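Local coordinates for melanin biosynthesis protein TyrA, putative (PDB 2IIZ) that binds heme b and, as a member of the dye-decolorizing peroxidase family, probably uses it to catalyse peroxidase reactions, at residues I241-M246 / L256-T261; C15-L20 / R160-V165; K84-M89 / H182-A187. All blocks are in the same frame, centred on the assembly; numbering follows the deposited sequence.

Contact 1: I241-M246 / L256-T261; sequences ILRQSM and LMFIST. With HEM (protoporphyrin IX containing Fe), chain C.
R243 and F258 lie obliquely across one another beside the heme, guanidinium and ring planes 23° apart. CD of R243 comes within 3.8 Å of CE1 of F258. A bend at chi3 (-74°) then turns the arginine head flat against the porphyrin, with C3D of HEM over its centre, and lets NH1 and NH2 both grip the propionate oxygen O1A of HEM, at 2.9 and 3.0 Å. NH1 also forms a salt bridge with D152, so the long, doubly armed arginine suits a site with two carboxylates to answer. With a leucine here, the propionate oxygen would probably lose both bonds and D152 its cationic mate. F258 offers the heme a face: C2C of HEM overlies its rim, 3.3 Å from CE1 of F258. CD1 of I241 meets the ring edge, 4.1 Å from CZ of F258.

The ladder pairs L242 with T261 and R243 with S260, breaks, and resumes at M246 and M257. L242 and T261 point the same way side by side, the T261 hydroxyl turned to L242 O in a doubtfully short bond. Across the break Q244 N bonds I259 O at 3.0 Å, while S245 OG accepts I259 N at 3.2 Å and 166°.

Strand 179-188 extends this antiparallel hairpin beyond 254-262; M246, M257 and I259 pack on Y24 of strand 21-29, while L242 and T261 meet helix 160-166.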
loop_
_atom_site.group_PDB
_atom_site.type_symbol
_atom_site.label_atom_id
_atom_site.label_comp_id
_atom_site.label_asym_id
_atom_site.label_seq_id
_atom_site.Cartn_x
_atom_site.Cartn_y
_atom_site.Cartn_z
ATOM N N ILE A 241 -21.923 1.158 -18.388
ATOM C CA ILE A 241 -21.681 1.043 -16.961
ATOM C C ILE A 241 -20.768 2.186 -16.518
ATOM O O ILE A 241 -20.101 2.831 -17.351
ATOM C CB ILE A 241 -21.021 -0.295 -16.569
ATOM C CG1 ILE A 241 -19.747 -0.538 -17.375
ATOM C CG2 ILE A 241 -21.985 -1.456 -16.762
ATOM C CD1 ILE A 241 -18.716 -1.334 -16.610
ATOM N N LEU A 242 -20.734 2.441 -15.215
ATOM C CA LEU A 242 -19.795 3.406 -14.680
ATOM C C LEU A 242 -18.742 2.653 -13.905
ATOM O O LEU A 242 -18.987 2.127 -12.834
ATOM C CB LEU A 242 -20.484 4.453 -13.797
ATOM C CG LEU A 242 -19.509 5.427 -13.121
ATOM C CD1 LEU A 242 -19.014 6.496 -14.095
ATOM C CD2 LEU A 242 -20.135 6.042 -11.902
ATOM N N ARG A 243 -17.550 2.605 -14.458
ATOM C CA ARG A 243 -16.468 1.892 -13.807
ATOM C C ARG A 243 -15.760 2.789 -12.839
ATOM O O ARG A 243 -15.636 3.991 -13.071
ATOM C CB ARG A 243 -15.453 1.432 -14.826
ATOM C CG ARG A 243 -15.927 0.340 -15.723
ATOM C CD ARG A 243 -15.018 0.283 -16.929
ATOM N NE ARG A 243 -15.289 1.404 -17.836
ATOM C CZ ARG A 243 -14.398 1.997 -18.622
ATOM N NH1 ARG A 243 -13.121 1.606 -18.638
ATOM N NH2 ARG A 243 -14.793 2.996 -19.394
ATOM N N GLN A 244 -15.287 2.185 -11.757
ATOM C CA GLN A 244 -14.567 2.889 -10.726
ATOM C C GLN A 244 -13.264 2.174 -10.423
ATOM O O GLN A 244 -12.796 2.256 -9.299
ATOM C CB GLN A 244 -15.421 2.925 -9.456
ATOM C CG GLN A 244 -16.649 3.841 -9.523
ATOM C CD GLN A 244 -16.325 5.323 -9.444
ATOM O OE1 GLN A 244 -15.161 5.721 -9.423
ATOM N NE2 GLN A 244 -17.368 6.157 -9.405
ATOM N N SER A 245 -12.691 1.481 -11.416
ATOM C CA SER A 245 -11.540 0.596 -11.184
ATOM C C SER A 245 -10.266 1.365 -10.951
ATOM O O SER A 245 -10.154 2.514 -11.372
ATOM C CB SER A 245 -11.284 -0.291 -12.386
ATOM O OG SER A 245 -12.478 -0.722 -12.956
HETATM N N MSE A 246 -9.305 0.725 -10.294
HETATM C CA MSE A 246 -7.982 1.306 -10.075
HETATM C C MSE A 246 -6.903 0.233 -10.099
HETATM O O MSE A 246 -7.195 -0.913 -9.796
HETATM C CB MSE A 246 -7.959 1.999 -8.738
HETATM C CG MSE A 246 -8.985 3.109 -8.677
HETATM SE SE MSE A 246 -8.813 4.324 -7.261
HETATM C CE MSE A 246 -7.000 4.954 -7.582
ATOM N N LEU A 256 -5.504 -4.873 -11.937
ATOM C CA LEU A 256 -6.616 -3.960 -11.876
ATOM C C LEU A 256 -7.675 -4.473 -10.919
ATOM O O LEU A 256 -8.077 -5.648 -10.969
ATOM C CB LEU A 256 -7.283 -3.804 -13.260
ATOM C CG LEU A 256 -8.303 -2.667 -13.352
ATOM C CD1 LEU A 256 -7.573 -1.362 -13.326
ATOM C CD2 LEU A 256 -9.197 -2.729 -14.585
HETATM N N MSE A 257 -8.138 -3.583 -10.048
HETATM C CA MSE A 257 -9.286 -3.879 -9.233
HETATM C C MSE A 257 -10.458 -3.365 -10.008
HETATM O O MSE A 257 -10.829 -2.178 -9.908
HETATM C CB MSE A 257 -9.213 -3.211 -7.886
HETATM C CG MSE A 257 -10.354 -3.620 -6.932
HETATM SE SE MSE A 257 -10.376 -5.476 -6.428
HETATM C CE MSE A 257 -8.725 -5.564 -5.548
ATOM N N PHE A 258 -11.038 -4.261 -10.793
ATOM C CA PHE A 258 -12.158 -3.886 -11.602
ATOM C C PHE A 258 -13.439 -3.767 -10.812
ATOM O O PHE A 258 -13.856 -4.712 -10.127
ATOM C CB PHE A 258 -12.406 -4.855 -12.742
ATOM C CG PHE A 258 -13.523 -4.419 -13.602
ATOM C CD1 PHE A 258 -13.288 -3.565 -14.660
ATOM C CD2 PHE A 258 -14.817 -4.844 -13.341
ATOM C CE1 PHE A 258 -14.323 -3.140 -15.477
ATOM C CE2 PHE A 258 -15.873 -4.431 -14.148
ATOM C CZ PHE A 258 -15.628 -3.572 -15.226
ATOM N N ILE A 259 -14.068 -2.600 -10.931
ATOM C CA ILE A 259 -15.319 -2.323 -10.258
ATOM C C ILE A 259 -16.322 -1.760 -11.249
ATOM O O ILE A 259 -16.055 -0.746 -11.868
ATOM C CB ILE A 259 -15.110 -1.333 -9.106
ATOM C CG1 ILE A 259 -13.983 -1.857 -8.173
ATOM C CG2 ILE A 259 -16.428 -1.104 -8.369
ATOM C CD1 ILE A 259 -13.785 -1.077 -6.913
ATOM N N SER A 260 -17.467 -2.426 -11.395
ATOM C CA SER A 260 -18.577 -1.906 -12.188
ATOM C C SER A 260 -19.714 -1.419 -11.291
ATOM O O SER A 260 -20.028 -2.049 -10.288
ATOM C CB SER A 260 -19.116 -2.972 -13.115
ATOM O OG SER A 260 -20.340 -2.557 -13.726
ATOM N N THR A 261 -20.327 -0.295 -11.672
ATOM C CA THR A 261 -21.460 0.283 -10.952
ATOM C C THR A 261 -22.538 0.603 -11.968
ATOM O O THR A 261 -22.251 1.199 -12.999
ATOM C CB THR A 261 -21.074 1.569 -10.213
ATOM O OG1 THR A 261 -20.838 2.627 -11.155
ATOM C CG2 THR A 261 -19.820 1.368 -9.359
HETATM C CHA HEM C . -12.666 0.395 -21.873
HETATM C CHB HEM C . -8.921 -1.602 -19.594
HETATM C CHC HEM C . -11.760 -4.976 -17.740
HETATM C CHD HEM C . -15.581 -2.700 -19.534
HETATM C C1A HEM C . -11.393 0.127 -21.443
HETATM C C2A HEM C . -10.204 0.846 -21.847
HETATM C C3A HEM C . -9.171 0.276 -21.201
HETATM C C4A HEM C . -9.682 -0.794 -20.387
HETATM C CMA HEM C . -7.684 0.659 -21.283
HETATM C CAA HEM C . -10.169 2.039 -22.834
HETATM C CBA HEM C . -10.314 3.392 -22.109
HETATM C CGA HEM C . -11.753 3.654 -21.724
HETATM O O1A HEM C . -12.099 3.564 -20.508
HETATM O O2A HEM C . -12.577 3.962 -22.628
HETATM C C1B HEM C . -9.369 -2.692 -18.915
HETATM C C2B HEM C . -8.530 -3.588 -18.149
HETATM C C3B HEM C . -9.326 -4.531 -17.631
HETATM C C4B HEM C . -10.673 -4.241 -18.059
HETATM C CMB HEM C . -7.000 -3.409 -18.010
HETATM C CAB HEM C . -8.979 -5.731 -16.737
HETATM C CBB HEM C . -7.832 -6.380 -16.881
HETATM C C1C HEM C . -13.033 -4.655 -18.092
HETATM C C2C HEM C . -14.185 -5.452 -17.766
HETATM C C3C HEM C . -15.256 -4.827 -18.263
HETATM C C4C HEM C . -14.789 -3.615 -18.907
HETATM C CMC HEM C . -14.095 -6.774 -16.987
HETATM C CAC HEM C . -16.736 -5.251 -18.199
HETATM C CBC HEM C . -17.181 -6.378 -17.628
HETATM C C1D HEM C . -15.162 -1.650 -20.304
HETATM C C2D HEM C . -16.044 -0.710 -20.943
HETATM C C3D HEM C . -15.134 0.258 -21.675
HETATM C C4D HEM C . -13.798 -0.202 -21.399
HETATM C CMD HEM C . -17.587 -0.706 -20.894
HETATM C CAD HEM C . -15.526 1.469 -22.537
HETATM C CBD HEM C . -15.534 1.019 -23.989
HETATM C CGD HEM C . -16.189 2.030 -24.901
HETATM O O1D HEM C . -15.440 2.720 -25.659
HETATM O O2D HEM C . -17.442 2.135 -24.863
HETATM N NA HEM C . -11.047 -0.872 -20.550
HETATM N NB HEM C . -10.679 -3.114 -18.841
HETATM N NC HEM C . -13.419 -3.533 -18.787
HETATM N ND HEM C . -13.851 -1.323 -20.591
HETATM FE FE HEM C . -12.197 -2.329 -19.853
#

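Contact 2: C15-L20 / R160-V165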
loop_
_atom_site.group_PDB
_atom_site.type_symbol
_atom_site.label_atom_id
_atom_site.label_comp_id
_atom_site.label_asym_id
_atom_site.label_seq_id
_atom_site.Cartn_x
_atom_site.Cartn_y
_atom_site.Cartn_z
ATOM N N CYS A 15 -20.584 7.271 -7.550
ATOM C CA CYS A 15 -20.366 8.043 -8.770
ATOM C C CYS A 15 -19.176 9.008 -8.674
ATOM O O CYS A 15 -18.960 9.814 -9.577
ATOM C CB CYS A 15 -21.608 8.847 -9.107
ATOM S SG CYS A 15 -23.068 7.887 -9.491
ATOM N N ALA A 16 -18.403 8.936 -7.601
ATOM C CA ALA A 16 -17.356 9.934 -7.388
ATOM C C ALA A 16 -16.396 9.974 -8.558
ATOM O O ALA A 16 -16.134 8.948 -9.194
ATOM C CB ALA A 16 -16.593 9.649 -6.100
ATOM N N GLU A 17 -15.876 11.162 -8.838
ATOM C CA GLU A 17 -14.755 11.307 -9.764
ATOM C C GLU A 17 -13.529 10.587 -9.190
ATOM O O GLU A 17 -13.483 10.239 -7.999
ATOM C CB GLU A 17 -14.428 12.785 -10.009
ATOM C CG GLU A 17 -15.509 13.579 -10.741
ATOM C CD GLU A 17 -15.784 13.060 -12.149
ATOM O OE1 GLU A 17 -14.859 12.451 -12.743
ATOM O OE2 GLU A 17 -16.924 13.259 -12.661
ATOM N N GLY A 18 -12.540 10.356 -10.043
ATOM C CA GLY A 18 -11.334 9.571 -9.664
ATOM C C GLY A 18 -10.536 10.159 -8.519
ATOM O O GLY A 18 -10.684 11.350 -8.232
ATOM N N ASN A 19 -9.696 9.321 -7.885
ATOM C CA ASN A 19 -8.824 9.712 -6.755
ATOM C C ASN A 19 -7.469 9.067 -6.835
ATOM O O ASN A 19 -7.301 8.041 -7.492
ATOM C CB ASN A 19 -9.411 9.285 -5.399
ATOM C CG ASN A 19 -10.696 10.024 -5.051
ATOM O OD1 ASN A 19 -11.761 9.700 -5.561
ATOM N ND2 ASN A 19 -10.594 11.010 -4.196
ATOM N N LEU A 20 -6.496 9.660 -6.150
ATOM C CA LEU A 20 -5.151 9.098 -6.143
ATOM C C LEU A 20 -5.020 7.757 -5.402
ATOM O O LEU A 20 -4.101 6.991 -5.688
ATOM C CB LEU A 20 -4.152 10.090 -5.543
ATOM C CG LEU A 20 -4.040 11.436 -6.268
ATOM C CD1 LEU A 20 -3.089 12.424 -5.542
ATOM C CD2 LEU A 20 -3.585 11.235 -7.686
ATOM N N ARG A 160 -23.668 14.356 -15.127
ATOM C CA ARG A 160 -24.943 13.817 -14.675
ATOM C C ARG A 160 -25.302 12.504 -15.326
ATOM O O ARG A 160 -26.127 11.768 -14.793
ATOM C CB ARG A 160 -26.078 14.824 -14.930
ATOM C CG ARG A 160 -26.251 15.807 -13.790
ATOM C CD ARG A 160 -26.960 15.146 -12.612
ATOM N NE ARG A 160 -26.191 15.236 -11.374
ATOM C CZ ARG A 160 -26.560 14.688 -10.216
ATOM N NH1 ARG A 160 -27.699 14.001 -10.119
ATOM N NH2 ARG A 160 -25.783 14.827 -9.139
ATOM N N HIS A 161 -24.700 12.205 -16.472
ATOM C CA HIS A 161 -24.895 10.895 -17.086
ATOM C C HIS A 161 -24.457 9.771 -16.153
ATOM O O HIS A 161 -25.061 8.711 -16.148
ATOM C CB HIS A 161 -24.170 10.780 -18.425
ATOM C CG HIS A 161 -24.696 9.677 -19.286
ATOM N ND1 HIS A 161 -26.019 9.617 -19.683
ATOM C CD2 HIS A 161 -24.086 8.593 -19.823
ATOM C CE1 HIS A 161 -26.200 8.539 -20.427
ATOM N NE2 HIS A 161 -25.044 7.901 -20.530
ATOM N N ARG A 162 -23.408 10.000 -15.366
ATOM C CA ARG A 162 -22.958 9.022 -14.359
ATOM C C ARG A 162 -24.105 8.566 -13.469
ATOM O O ARG A 162 -24.306 7.382 -13.247
ATOM C CB ARG A 162 -21.898 9.627 -13.453
ATOM C CG ARG A 162 -20.671 10.127 -14.178
ATOM C CD ARG A 162 -19.823 10.990 -13.265
ATOM N NE ARG A 162 -18.908 10.191 -12.468
ATOM C CZ ARG A 162 -17.763 9.677 -12.919
ATOM N NH1 ARG A 162 -17.370 9.867 -14.177
ATOM N NH2 ARG A 162 -16.996 8.962 -12.102
ATOM N N GLN A 163 -24.859 9.519 -12.955
ATOM C CA GLN A 163 -25.967 9.176 -12.088
ATOM C C GLN A 163 -26.985 8.327 -12.876
ATOM O O GLN A 163 -27.447 7.286 -12.406
ATOM C CB GLN A 163 -26.584 10.448 -11.475
ATOM C CG GLN A 163 -25.835 10.979 -10.208
ATOM C CD GLN A 163 -24.436 11.545 -10.498
ATOM O OE1 GLN A 163 -24.114 11.856 -11.641
ATOM N NE2 GLN A 163 -23.606 11.680 -9.452
ATOM N N GLU A 164 -27.306 8.786 -14.080
ATOM C CA GLU A 164 -28.246 8.111 -14.988
ATOM C C GLU A 164 -27.869 6.632 -15.203
ATOM O O GLU A 164 -28.730 5.745 -15.192
ATOM C CB GLU A 164 -28.256 8.855 -16.333
ATOM C CG GLU A 164 -29.398 8.496 -17.280
ATOM C CD GLU A 164 -30.652 9.304 -17.048
ATOM O OE1 GLU A 164 -30.614 10.270 -16.249
ATOM O OE2 GLU A 164 -31.682 8.964 -17.673
ATOM N N VAL A 165 -26.578 6.377 -15.397
ATOM C CA VAL A 165 -26.084 5.017 -15.669
ATOM C C VAL A 165 -25.998 4.194 -14.392
ATOM O O VAL A 165 -26.398 3.041 -14.377
ATOM C CB VAL A 165 -24.695 5.039 -16.351
ATOM C CG1 VAL A 165 -24.090 3.627 -16.450
ATOM C CG2 VAL A 165 -24.803 5.642 -17.730
#
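R162 leaves its helix with CG anti to the carbonyl carbon (chi1 -58°), runs on extended and then turns at chi3 (86°), which brings its guanidinium edge to the carbonyls of C15 and A16. E17 reaches the same group from another side: its chain folds at chi2 (-62°) and brings OE2 over one guanidinium face, toward its rim, the two groups crossing obliquely.

The two approaches differ in kind. In the guanidinium plane, NE of R162 donates a good bond to C15 O at 2.9 Å, and NH2 of R162 adds weak ones to that same oxygen and to A16 O, at 3.3 and 3.0 Å. OE2 of E17, 3.7 Å from NE of R162, lies well out of the plane, so this long salt bridge works by charge alone.

The contact joins the loop leading into strand 21-29 to helix 160-166, within the dimeric alpha-beta barrel (ferredoxin-like) architecture of the DyP family. An arginine fits because one side chain can span from the helix to two successive backbone carbonyls of an irregular loop, and its buried charge meets oxygens on edge and face. NH1 of R162 has a weak bond to P157 O, and A16 O also receives NE2 of Q244. The small C15 lies against the helix, its CB 4.4 Å from CB of R162 and its SG 4.0 Å from O of R162.

Contact 3: K84-M89 / H182-A187; sequences KPFPAM and HVQKYA. With HEM (protoporphyrin IX containing Fe), chain C.
F86 and H182 bring the two segments closest, their CA atoms 7.3 Å apart, where an irregular loop with P87 at the centre of an inverse gamma turn passes a strand without any hydrogen bond between them. The join is made mainly by side chains. F86 has CG anti to its own N (chi1 -177°), which sends the phenyl out to the strand. There it crosses Q184 at about a right angle, ring and amide planes 42° apart, and NE2 of Q184 arrives at the ring edge, 3.6 Å from CZ of F86. CD1 of F86 and CD2 of H182 approach obliquely at 4.1 Å. A flat apolar ring suits this buried spot because it can lie against both the glutamine carbon chain and the imidazole.

Strand 179-188 runs between strands 254-262 and 291-301 in the antiparallel sheet of the DyP-type fold. Its alternation puts H182, Q184 and Y186 on one face, where the loop and the heme are met in turn. A glutamine suits the middle place: its CG lies 3.9 Å from CE1 of F86, while OE1 faces the heme methyl CMC at 3.4 Å and accepts the Y186 hydroxyl from above the amide carbonyl plane, in a bond modelled rather short. Y186 presents a ring face to a heme vinyl group, whose CBB is 3.7 Å from CG of Y186. H182 also stacks on F268.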
loop_
_atom_site.group_PDB
_atom_site.type_symbol
_atom_site.label_atom_id
_atom_site.label_comp_id
_atom_site.label_asym_id
_atom_site.label_seq_id
_atom_site.Cartn_x
_atom_site.Cartn_y
_atom_site.Cartn_z
ATOM N N LYS A 84 -28.566 -10.608 -7.806
ATOM C CA LYS A 84 -28.168 -12.000 -7.932
ATOM C C LYS A 84 -26.644 -12.173 -7.834
ATOM O O LYS A 84 -25.887 -11.181 -7.912
ATOM C CB LYS A 84 -28.702 -12.585 -9.252
ATOM C CG LYS A 84 -28.160 -11.953 -10.539
ATOM C CD LYS A 84 -28.976 -12.459 -11.747
ATOM C CE LYS A 84 -28.435 -11.921 -13.070
ATOM N N PRO A 85 -26.195 -13.439 -7.662
ATOM C CA PRO A 85 -24.767 -13.704 -7.473
ATOM C C PRO A 85 -23.915 -13.346 -8.694
ATOM O O PRO A 85 -24.447 -13.046 -9.760
ATOM C CB PRO A 85 -24.715 -15.202 -7.178
ATOM C CG PRO A 85 -26.156 -15.607 -6.848
ATOM C CD PRO A 85 -26.999 -14.682 -7.630
ATOM N N PHE A 86 -22.601 -13.370 -8.525
ATOM C CA PHE A 86 -21.711 -13.032 -9.611
ATOM C C PHE A 86 -21.953 -14.047 -10.697
ATOM O O PHE A 86 -22.124 -15.235 -10.405
ATOM C CB PHE A 86 -20.247 -13.051 -9.172
ATOM C CG PHE A 86 -19.276 -12.632 -10.253
ATOM C CD1 PHE A 86 -18.987 -11.288 -10.461
ATOM C CD2 PHE A 86 -18.652 -13.588 -11.062
ATOM C CE1 PHE A 86 -18.087 -10.898 -11.461
ATOM C CE2 PHE A 86 -17.748 -13.211 -12.065
ATOM C CZ PHE A 86 -17.461 -11.872 -12.267
ATOM N N PRO A 87 -21.980 -13.587 -11.958
ATOM C CA PRO A 87 -22.286 -14.504 -13.048
ATOM C C PRO A 87 -21.031 -15.278 -13.525
ATOM O O PRO A 87 -20.405 -14.925 -14.530
ATOM C CB PRO A 87 -22.844 -13.563 -14.120
ATOM C CG PRO A 87 -22.032 -12.289 -13.919
ATOM C CD PRO A 87 -21.736 -12.212 -12.448
ATOM N N ALA A 88 -20.678 -16.331 -12.791
ATOM C CA ALA A 88 -19.510 -17.149 -13.118
ATOM C C ALA A 88 -19.513 -17.541 -14.593
ATOM O O ALA A 88 -20.551 -17.921 -15.143
ATOM C CB ALA A 88 -19.481 -18.424 -12.243
HETATM N N MSE A 89 -18.357 -17.452 -15.235
HETATM C CA MSE A 89 -18.225 -18.013 -16.572
HETATM C C MSE A 89 -16.773 -18.312 -16.942
HETATM O O MSE A 89 -15.835 -17.794 -16.334
HETATM C CB MSE A 89 -18.910 -17.114 -17.612
HETATM C CG MSE A 89 -18.607 -15.633 -17.499
HETATM SE SE MSE A 89 -19.540 -14.600 -18.861
HETATM C CE MSE A 89 -21.057 -13.950 -17.829
ATOM N N HIS A 182 -20.196 -4.895 -9.139
ATOM C CA HIS A 182 -19.467 -6.131 -9.393
ATOM C C HIS A 182 -17.976 -5.834 -9.313
ATOM O O HIS A 182 -17.505 -4.804 -9.817
ATOM C CB HIS A 182 -19.792 -6.697 -10.764
ATOM C CG HIS A 182 -21.211 -7.164 -10.908
ATOM N ND1 HIS A 182 -22.203 -6.371 -11.436
ATOM C CD2 HIS A 182 -21.800 -8.342 -10.591
ATOM C CE1 HIS A 182 -23.346 -7.039 -11.440
ATOM N NE2 HIS A 182 -23.130 -8.238 -10.932
ATOM N N VAL A 183 -17.242 -6.740 -8.683
ATOM C CA VAL A 183 -15.836 -6.534 -8.426
ATOM C C VAL A 183 -15.076 -7.763 -8.942
ATOM O O VAL A 183 -15.432 -8.915 -8.621
ATOM C CB VAL A 183 -15.625 -6.320 -6.925
ATOM C CG1 VAL A 183 -14.178 -6.023 -6.605
ATOM C CG2 VAL A 183 -16.535 -5.195 -6.424
ATOM N N GLN A 184 -14.046 -7.512 -9.750
ATOM C CA GLN A 184 -13.143 -8.560 -10.212
ATOM C C GLN A 184 -11.733 -8.113 -9.899
ATOM O O GLN A 184 -11.310 -7.065 -10.364
ATOM C CB GLN A 184 -13.261 -8.774 -11.723
ATOM C CG GLN A 184 -14.601 -9.310 -12.209
ATOM C CD GLN A 184 -14.499 -9.876 -13.627
ATOM O OE1 GLN A 184 -14.595 -9.135 -14.611
ATOM N NE2 GLN A 184 -14.293 -11.194 -13.732
ATOM N N LYS A 185 -11.011 -8.899 -9.112
ATOM C CA LYS A 185 -9.595 -8.639 -8.887
ATOM C C LYS A 185 -8.813 -9.296 -10.020
ATOM O O LYS A 185 -8.686 -10.529 -10.048
ATOM C CB LYS A 185 -9.115 -9.208 -7.544
ATOM C CG LYS A 185 -7.656 -8.799 -7.208
ATOM C CD LYS A 185 -7.215 -9.258 -5.830
ATOM C CE LYS A 185 -6.748 -10.705 -5.827
ATOM N NZ LYS A 185 -6.172 -11.101 -4.505
ATOM N N TYR A 186 -8.306 -8.463 -10.940
ATOM C CA TYR A 186 -7.513 -8.908 -12.091
ATOM C C TYR A 186 -6.009 -8.845 -11.792
ATOM O O TYR A 186 -5.450 -7.772 -11.528
ATOM C CB TYR A 186 -7.824 -8.072 -13.337
ATOM C CG TYR A 186 -9.112 -8.428 -14.079
ATOM C CD1 TYR A 186 -9.118 -9.387 -15.061
ATOM C CD2 TYR A 186 -10.302 -7.792 -13.798
ATOM C CE1 TYR A 186 -10.294 -9.722 -15.760
ATOM C CE2 TYR A 186 -11.494 -8.114 -14.484
ATOM C CZ TYR A 186 -11.475 -9.081 -15.464
ATOM O OH TYR A 186 -12.625 -9.412 -16.149
ATOM N N ALA A 187 -5.367 -10.012 -11.838
ATOM C CA ALA A 187 -3.923 -10.140 -11.697
ATOM C C ALA A 187 -3.316 -10.161 -13.110
ATOM O O ALA A 187 -3.516 -11.109 -13.867
ATOM C CB ALA A 187 -3.578 -11.418 -10.945
HETATM C CHA HEM C . -12.666 0.395 -21.873
HETATM C CHB HEM C . -8.921 -1.602 -19.594
HETATM C CHC HEM C . -11.760 -4.976 -17.740
HETATM C CHD HEM C . -15.581 -2.700 -19.534
HETATM C C1A HEM C . -11.393 0.127 -21.443
HETATM C C2A HEM C . -10.204 0.846 -21.847
HETATM C C3A HEM C . -9.171 0.276 -21.201
HETATM C C4A HEM C . -9.682 -0.794 -20.387
HETATM C CMA HEM C . -7.684 0.659 -21.283
HETATM C CAA HEM C . -10.169 2.039 -22.834
HETATM C CBA HEM C . -10.314 3.392 -22.109
HETATM C CGA HEM C . -11.753 3.654 -21.724
HETATM O O1A HEM C . -12.099 3.564 -20.508
HETATM O O2A HEM C . -12.577 3.962 -22.628
HETATM C C1B HEM C . -9.369 -2.692 -18.915
HETATM C C2B HEM C . -8.530 -3.588 -18.149
HETATM C C3B HEM C . -9.326 -4.531 -17.631
HETATM C C4B HEM C . -10.673 -4.241 -18.059
HETATM C CMB HEM C . -7.000 -3.409 -18.010
HETATM C CAB HEM C . -8.979 -5.731 -16.737
HETATM C CBB HEM C . -7.832 -6.380 -16.881
HETATM C C1C HEM C . -13.033 -4.655 -18.092
HETATM C C2C HEM C . -14.185 -5.452 -17.766
HETATM C C3C HEM C . -15.256 -4.827 -18.263
HETATM C C4C HEM C . -14.789 -3.615 -18.907
HETATM C CMC HEM C . -14.095 -6.774 -16.987
HETATM C CAC HEM C . -16.736 -5.251 -18.199
HETATM C CBC HEM C . -17.181 -6.378 -17.628
HETATM C C1D HEM C . -15.162 -1.650 -20.304
HETATM C C2D HEM C . -16.044 -0.710 -20.943
HETATM C C3D HEM C . -15.134 0.258 -21.675
HETATM C C4D HEM C . -13.798 -0.202 -21.399
HETATM C CMD HEM C . -17.587 -0.706 -20.894
HETATM C CAD HEM C . -15.526 1.469 -22.537
HETATM C CBD HEM C . -15.534 1.019 -23.989
HETATM C CGD HEM C . -16.189 2.030 -24.901
HETATM O O1D HEM C . -15.440 2.720 -25.659
HETATM O O2D HEM C . -17.442 2.135 -24.863
HETATM N NA HEM C . -11.047 -0.872 -20.550
HETATM N NB HEM C . -10.679 -3.114 -18.841
HETATM N NC HEM C . -13.419 -3.533 -18.787
HETATM N ND HEM C . -13.851 -1.323 -20.591
HETATM FE FE HEM C . -12.197 -2.329 -19.853
#

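From the N terminus, 15-20 comes first and waits until 160-165 to close contact 2, a loop of 139 residues. Within it 84-89 opens contact 3, which closes only at 182-187, so these two loops cross; each ties a part from the N-terminal half of the chain to one from the C-terminal half. Contact 1 follows both in series and closes just nine residues, as a hairpin. It is also the link between the others: Q244 touches A16 of contact 2, while strand 254-262 pairs directly with 179-188 of contact 3. Contacts 2 and 3 do not touch, whereas contacts 1 and 3 both reach the heme.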